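Local coordinates for protein Cif (Cell cycle inhibiting factor) (Escherichia coli, PDB 3EFY) that deamidates a specific glutamine of host NEDD8 through this C-terminal part of the protein, inactivating cullin-RING ubiquitin ligases and stalling the host cell cycle, at residues C10-M18 and R58-I69; I111-Y119 and E131-I139. All coordinates share one frame; numbering follows the deposited sequence.

Contact 1, between 10-18 and 58-69, holds C10 and H66 of the active site at the helix-sheet junction of a papain-like fold; contact 2, between 111-119 and 131-139, packs a pair of helices beside the same antiparallel sheet. Their centres are about 15 Å apart, yet they touch directly: Y119 OH and D61 OD2 lie 2.7 Å apart, a probable hydrogen bond, and the rings of Y68 and F137 meet edge-to-face. The F137 side chain comes to about 4 Å, nearest atoms, from those of H66 and Q86, so contact 2 backs the catalytic residues that contact 1 brings together.

Contact 1 of 2, residues C10-M18 and R58-I69; sequences CGVTANAIM and RVNDGALGHAYI
SG of C10 meets more than the active-site histidine: it also takes a weak hydrogen bond from the backbone N of A67, 3.4 Å away, on the strand that carries H66. This is the papain-like core, with the catalytic cysteine opening a helix that packs on an antiparallel sheet. A chi1 of 56° places SG between the backbone N and the carbonyl carbon of C10, turned to the strand. There SG stands at the edge of the H66 imidazole, 3.8 Å from its ND1, while NE2 of H66 is hydrogen-bonded to OE1 of Q86, completing the active-site trio. A water bridges the two backbones close by, donating to the carbonyl oxygens of both C10 and A67.

Helix 10-18 runs 21° from the direction of strand 66-69, its axis 6.9 Å from the strand's. In this tight seam the facing residues are small: CB of A67 lies against the CA of G11 and the methyl of A14. Farther along, M18 bends at chi2 and chi3, bringing SD within 3.7 Å of CD1 of I69 and also against CB of R58. I69 lies alongside I17, pointing the other way, its CG1 3.9 Å from CG2 of I17. On its outer side the helix presents V12 and A16 to I177 and L181 of the second subunit.

R58 reaches across from the neighbouring strand on a straight chain, and its NE and NH2 both point to the single oxygen OD1 of N15. NE of R58 approaches N15 OD1 at 2.8 Å, nearly in line with the amide C=O. NH2 of R58 meets the same OD1 at 3.0 Å from above the carbonyl plane, and the A14 methyl lies over one guanidinium face, its CB 3.9 Å from R58 NE.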
# COMPACT_ATOMS: atom_id res chain seq x y z
N CYS A 10 10.36 7.23 10.62
CA CYS A 10 11.20 7.14 9.42
C CYS A 10 11.10 5.73 8.81
O CYS A 10 11.07 5.58 7.55
CB CYS A 10 12.64 7.50 9.65
SG CYS A 10 13.51 6.57 10.93
N GLY A 11 11.09 4.71 9.67
CA GLY A 11 11.06 3.33 9.18
C GLY A 11 9.73 2.91 8.56
O GLY A 11 9.69 2.18 7.55
N VAL A 12 8.63 3.39 9.14
CA VAL A 12 7.30 3.18 8.60
C VAL A 12 7.16 3.86 7.22
O VAL A 12 6.67 3.23 6.27
CB VAL A 12 6.24 3.64 9.60
CG1 VAL A 12 4.91 3.69 8.97
CG2 VAL A 12 6.26 2.66 10.80
N THR A 13 7.64 5.09 7.10
CA THR A 13 7.66 5.78 5.82
C THR A 13 8.47 5.01 4.80
O THR A 13 8.00 4.77 3.68
CB THR A 13 8.22 7.19 5.99
OG1 THR A 13 7.30 7.92 6.83
CG2 THR A 13 8.35 7.90 4.65
N ALA A 14 9.66 4.62 5.19
CA ALA A 14 10.53 3.84 4.28
C ALA A 14 9.86 2.57 3.79
O ALA A 14 9.91 2.24 2.59
CB ALA A 14 11.85 3.51 4.95
N ASN A 15 9.28 1.80 4.72
CA ASN A 15 8.65 0.55 4.31
C ASN A 15 7.48 0.76 3.35
O ASN A 15 7.28 -0.00 2.42
CB ASN A 15 8.13 -0.17 5.55
CG ASN A 15 9.21 -0.63 6.48
OD1 ASN A 15 10.40 -0.64 6.15
ND2 ASN A 15 8.78 -1.12 7.67
N ALA A 16 6.70 1.83 3.57
CA ALA A 16 5.58 2.15 2.74
C ALA A 16 6.02 2.55 1.32
O ALA A 16 5.36 2.23 0.35
CB ALA A 16 4.76 3.24 3.37
N ILE A 17 7.11 3.28 1.23
CA ILE A 17 7.69 3.66 -0.04
C ILE A 17 8.18 2.43 -0.81
O ILE A 17 7.91 2.29 -2.03
CB ILE A 17 8.81 4.68 0.11
CG1 ILE A 17 8.29 5.99 0.68
CG2 ILE A 17 9.47 4.93 -1.27
CD1 ILE A 17 9.37 6.89 1.17
N MET A 18 8.81 1.46 -0.12
CA MET A 18 9.18 0.21 -0.78
C MET A 18 7.95 -0.49 -1.36
O MET A 18 8.00 -0.99 -2.49
CB MET A 18 9.93 -0.71 0.18
CG MET A 18 11.26 -0.16 0.64
SD MET A 18 12.48 0.09 -0.66
CE MET A 18 13.08 -1.61 -0.90
N ARG A 58 16.62 0.45 0.25
CA ARG A 58 16.18 0.83 1.61
C ARG A 58 17.37 0.83 2.54
O ARG A 58 18.11 -0.16 2.60
CB ARG A 58 15.11 -0.12 2.15
CG ARG A 58 14.51 0.41 3.45
CD ARG A 58 13.77 -0.70 4.15
NE ARG A 58 13.03 -0.24 5.33
CZ ARG A 58 13.57 0.14 6.49
NH1 ARG A 58 14.88 0.16 6.66
NH2 ARG A 58 12.78 0.53 7.49
N VAL A 59 17.63 1.96 3.20
CA VAL A 59 18.74 2.12 4.09
C VAL A 59 18.31 2.18 5.55
O VAL A 59 17.52 3.03 5.93
CB VAL A 59 19.51 3.45 3.82
CG1 VAL A 59 20.78 3.50 4.68
CG2 VAL A 59 19.82 3.57 2.28
N ASN A 60 18.88 1.30 6.35
CA ASN A 60 18.72 1.31 7.82
C ASN A 60 20.07 1.79 8.34
O ASN A 60 21.07 1.06 8.32
CB ASN A 60 18.36 -0.11 8.29
CG ASN A 60 17.34 -0.16 9.37
OD1 ASN A 60 17.54 -0.96 10.33
ND2 ASN A 60 16.21 0.57 9.27
N ASP A 61 20.14 3.08 8.67
CA ASP A 61 21.36 3.75 9.05
C ASP A 61 21.43 3.83 10.58
O ASP A 61 20.88 4.73 11.18
CB ASP A 61 21.35 5.13 8.37
CG ASP A 61 22.62 5.93 8.53
OD1 ASP A 61 23.40 5.71 9.47
OD2 ASP A 61 22.80 6.85 7.66
N GLY A 62 22.20 2.89 11.15
CA GLY A 62 22.27 2.72 12.60
C GLY A 62 23.00 3.89 13.24
O GLY A 62 22.61 4.36 14.33
N ALA A 63 24.07 4.35 12.61
CA ALA A 63 24.89 5.44 13.17
C ALA A 63 24.14 6.78 13.20
O ALA A 63 24.12 7.51 14.22
CB ALA A 63 26.19 5.54 12.40
N LEU A 64 23.48 7.12 12.08
CA LEU A 64 22.67 8.30 12.01
C LEU A 64 21.39 8.14 12.80
O LEU A 64 20.78 9.13 13.20
CB LEU A 64 22.36 8.67 10.56
CG LEU A 64 21.85 10.08 10.25
CD1 LEU A 64 22.87 11.14 10.61
CD2 LEU A 64 21.42 10.24 8.79
N GLY A 65 20.97 6.88 13.04
CA GLY A 65 19.73 6.54 13.68
C GLY A 65 18.52 6.91 12.83
O GLY A 65 17.59 7.57 13.26
N HIS A 66 18.51 6.43 11.58
CA HIS A 66 17.58 6.95 10.63
C HIS A 66 17.40 5.91 9.49
O HIS A 66 18.27 5.10 9.29
CB HIS A 66 18.20 8.23 10.07
CG HIS A 66 17.28 8.99 9.19
ND1 HIS A 66 15.92 9.04 9.43
CD2 HIS A 66 17.51 9.75 8.09
CE1 HIS A 66 15.36 9.73 8.45
NE2 HIS A 66 16.30 10.22 7.66
N ALA A 67 16.22 5.85 8.93
CA ALA A 67 15.96 5.02 7.74
C ALA A 67 15.44 5.88 6.59
O ALA A 67 14.75 6.87 6.80
CB ALA A 67 14.94 3.91 8.06
N TYR A 68 15.74 5.47 5.35
CA TYR A 68 15.40 6.30 4.20
C TYR A 68 15.58 5.49 2.91
O TYR A 68 16.13 4.40 2.96
CB TYR A 68 16.26 7.59 4.17
CG TYR A 68 17.70 7.41 4.42
CD1 TYR A 68 18.61 7.19 3.37
CD2 TYR A 68 18.26 7.38 5.72
CE1 TYR A 68 19.97 7.03 3.62
CE2 TYR A 68 19.57 7.18 5.93
CZ TYR A 68 20.46 6.98 4.90
OH TYR A 68 21.80 6.82 5.18
N ILE A 69 15.13 6.05 1.79
CA ILE A 69 15.10 5.34 0.48
C ILE A 69 16.01 6.08 -0.49
O ILE A 69 15.95 7.31 -0.57
CB ILE A 69 13.72 5.31 -0.08
CG1 ILE A 69 12.68 4.63 0.84
CG2 ILE A 69 13.74 4.59 -1.45
CD1 ILE A 69 13.07 3.23 1.27
O HOH W 1 12.20 7.66 5.90

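Contact 2 of 2, residues I111-Y119 and E131-I139; sequences ILLDDICNY and EQIATLFDI
The ring of Y119 receives the edge of F137 on one face, CE2 of F137 standing 3.8 Å above the ring plane and displaced from the ring centre. The pair is a T-shaped stack, with the ring planes at 71°. Near the plane of the tyrosine ring, at its edge, lies the amide of Q132, turned perpendicular to the ring with OE1 4.0 Å from CD1 of Y119. CG1 of I133 approaches the Y119 ring obliquely, as CD1 of I116 does the phenyl ring of F137.

Y119 thus acts as a knob in a hole formed by Q132, I133, L136 and F137, a small example of knobs-into-holes packing between helices whose directions differ by 135°. Its CG lies anti to the backbone N (chi1 160°), which sends the ring into that hole. The packing is tightest at its base, where CD1 of L136 comes within 3.4 Å of CB of Y119. The same CD1 touches CD1 of I116 at 3.8 Å, while the other branch of L136, CD2, meets I111.

At the exposed N118 and D115 the contact turns polar. Q132 reaches across on a straight chain, its NE2 giving N118 OD1 a weak, bent hydrogen bond 2.8 Å long. A water accepts from that NE2 and donates to the carbonyl oxygen of D115.

Strand 111-112, leading into helix 113-124, pairs with strand 81-85 through the backbones of I111 and A82; from the two helices, I116 and F137 rest on L84, Y119 packs on Y68 of strand 66-72, and the F137 carbonyl accepts from NE2 of active-site Q86.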
# COMPACT_ATOMS: atom_id res chain seq x y z
N ILE A 111 20.42 13.87 -6.76
CA ILE A 111 21.73 13.88 -6.16
C ILE A 111 22.62 12.92 -6.94
O ILE A 111 22.13 12.31 -7.90
CB ILE A 111 21.72 13.53 -4.66
CG1 ILE A 111 21.23 12.10 -4.45
CG2 ILE A 111 20.85 14.59 -3.91
CD1 ILE A 111 21.40 11.57 -3.00
N LEU A 112 23.89 12.85 -6.59
CA LEU A 112 24.81 11.86 -7.17
C LEU A 112 24.83 10.64 -6.27
O LEU A 112 25.05 10.74 -5.05
CB LEU A 112 26.23 12.39 -7.31
CG LEU A 112 26.41 13.55 -8.32
CD1 LEU A 112 27.89 14.04 -8.31
CD2 LEU A 112 25.97 13.11 -9.70
N LEU A 113 24.60 9.48 -6.86
CA LEU A 113 24.75 8.25 -6.13
C LEU A 113 26.10 8.15 -5.45
O LEU A 113 26.19 7.70 -4.31
CB LEU A 113 24.50 7.06 -7.08
CG LEU A 113 24.61 5.66 -6.46
CD1 LEU A 113 23.60 5.47 -5.30
CD2 LEU A 113 24.31 4.60 -7.54
N ASP A 114 27.16 8.62 -6.11
CA ASP A 114 28.48 8.59 -5.51
C ASP A 114 28.57 9.40 -4.20
O ASP A 114 29.35 9.04 -3.34
CB ASP A 114 29.51 9.19 -6.46
CG ASP A 114 29.87 8.29 -7.60
OD1 ASP A 114 29.59 7.08 -7.55
OD2 ASP A 114 30.46 8.83 -8.56
N ASP A 115 27.81 10.49 -4.10
CA ASP A 115 27.87 11.35 -2.91
C ASP A 115 27.23 10.63 -1.70
O ASP A 115 27.76 10.70 -0.57
CB ASP A 115 27.21 12.68 -3.13
CG ASP A 115 28.08 13.64 -3.97
OD1 ASP A 115 29.31 13.42 -4.02
OD2 ASP A 115 27.51 14.58 -4.55
N ILE A 116 26.11 9.95 -1.93
CA ILE A 116 25.46 9.24 -0.79
C ILE A 116 26.31 8.01 -0.42
O ILE A 116 26.46 7.68 0.74
CB ILE A 116 23.94 8.95 -1.02
CG1 ILE A 116 23.32 8.31 0.22
CG2 ILE A 116 23.73 8.04 -2.21
CD1 ILE A 116 23.04 9.23 1.32
N CYS A 117 26.90 7.34 -1.42
CA CYS A 117 27.83 6.26 -1.17
C CYS A 117 29.10 6.67 -0.40
O CYS A 117 29.59 5.96 0.49
CB CYS A 117 28.15 5.54 -2.49
SG CYS A 117 26.70 4.61 -3.06
N ASN A 118 29.63 7.83 -0.72
CA ASN A 118 30.75 8.36 0.02
C ASN A 118 30.34 8.58 1.47
O ASN A 118 31.09 8.24 2.39
CB ASN A 118 31.22 9.68 -0.56
CG ASN A 118 32.37 10.31 0.25
OD1 ASN A 118 32.18 11.30 0.97
ND2 ASN A 118 33.56 9.71 0.16
N TYR A 119 29.12 9.09 1.68
CA TYR A 119 28.59 9.24 3.04
C TYR A 119 28.57 7.89 3.79
O TYR A 119 29.02 7.78 4.94
CB TYR A 119 27.18 9.96 3.05
CG TYR A 119 26.43 9.70 4.31
CD1 TYR A 119 26.78 10.36 5.49
CD2 TYR A 119 25.48 8.68 4.38
CE1 TYR A 119 26.18 10.05 6.67
CE2 TYR A 119 24.85 8.38 5.57
CZ TYR A 119 25.20 9.07 6.71
OH TYR A 119 24.64 8.76 7.91
N GLU A 131 28.75 18.77 7.61
CA GLU A 131 28.34 19.44 6.41
C GLU A 131 27.79 18.41 5.42
O GLU A 131 26.81 18.69 4.76
CB GLU A 131 29.48 20.26 5.77
CG GLU A 131 29.96 21.43 6.65
CD GLU A 131 29.01 22.63 6.71
OE1 GLU A 131 27.93 22.62 6.07
OE2 GLU A 131 29.37 23.61 7.41
N GLN A 132 28.45 17.26 5.37
CA GLN A 132 28.05 16.14 4.47
C GLN A 132 26.62 15.68 4.84
O GLN A 132 25.75 15.56 3.99
CB GLN A 132 29.05 15.03 4.61
CG GLN A 132 28.73 13.79 3.84
CD GLN A 132 29.82 12.75 3.93
OE1 GLN A 132 30.27 12.34 5.02
NE2 GLN A 132 30.26 12.31 2.76
N ILE A 133 26.38 15.51 6.13
CA ILE A 133 25.06 15.06 6.63
C ILE A 133 23.99 16.10 6.36
O ILE A 133 22.90 15.79 5.88
CB ILE A 133 25.13 14.69 8.14
CG1 ILE A 133 26.03 13.51 8.38
CG2 ILE A 133 23.71 14.43 8.74
CD1 ILE A 133 26.33 13.28 9.85
N ALA A 134 24.27 17.37 6.64
CA ALA A 134 23.29 18.41 6.33
C ALA A 134 22.96 18.54 4.88
O ALA A 134 21.80 18.73 4.51
CB ALA A 134 23.75 19.77 6.85
N THR A 135 23.97 18.43 4.02
CA THR A 135 23.77 18.53 2.57
C THR A 135 22.84 17.44 2.04
O THR A 135 21.98 17.69 1.23
CB THR A 135 25.07 18.52 1.81
OG1 THR A 135 25.78 19.74 2.12
CG2 THR A 135 24.84 18.49 0.32
N LEU A 136 22.98 16.25 2.61
CA LEU A 136 22.16 15.11 2.18
C LEU A 136 20.76 15.08 2.81
O LEU A 136 19.78 14.77 2.13
CB LEU A 136 22.89 13.80 2.47
CG LEU A 136 24.11 13.53 1.58
CD1 LEU A 136 25.00 12.41 2.14
CD2 LEU A 136 23.61 13.25 0.12
N PHE A 137 20.68 15.38 4.12
CA PHE A 137 19.48 15.01 4.87
C PHE A 137 18.64 16.18 5.39
O PHE A 137 17.47 16.01 5.68
CB PHE A 137 19.85 14.12 6.06
CG PHE A 137 20.45 12.78 5.67
CD1 PHE A 137 19.63 11.76 5.21
CD2 PHE A 137 21.81 12.56 5.76
CE1 PHE A 137 20.19 10.54 4.80
CE2 PHE A 137 22.35 11.35 5.39
CZ PHE A 137 21.53 10.35 4.89
N ASP A 138 19.26 17.37 5.54
CA ASP A 138 18.52 18.54 6.06
C ASP A 138 17.80 19.32 4.95
O ASP A 138 18.36 19.60 3.90
CB ASP A 138 19.45 19.43 6.88
CG ASP A 138 18.65 20.49 7.67
OD1 ASP A 138 18.01 20.13 8.68
OD2 ASP A 138 18.54 21.62 7.16
N ILE A 139 16.54 19.68 5.18
CA ILE A 139 15.72 20.31 4.17
C ILE A 139 16.32 21.65 3.67
O ILE A 139 16.14 22.03 2.51
CB ILE A 139 14.27 20.49 4.65
CG1 ILE A 139 13.34 20.72 3.45
CG2 ILE A 139 14.18 21.54 5.78
CD1 ILE A 139 11.85 20.69 3.71
O HOH W 2 28.86 12.91 0.53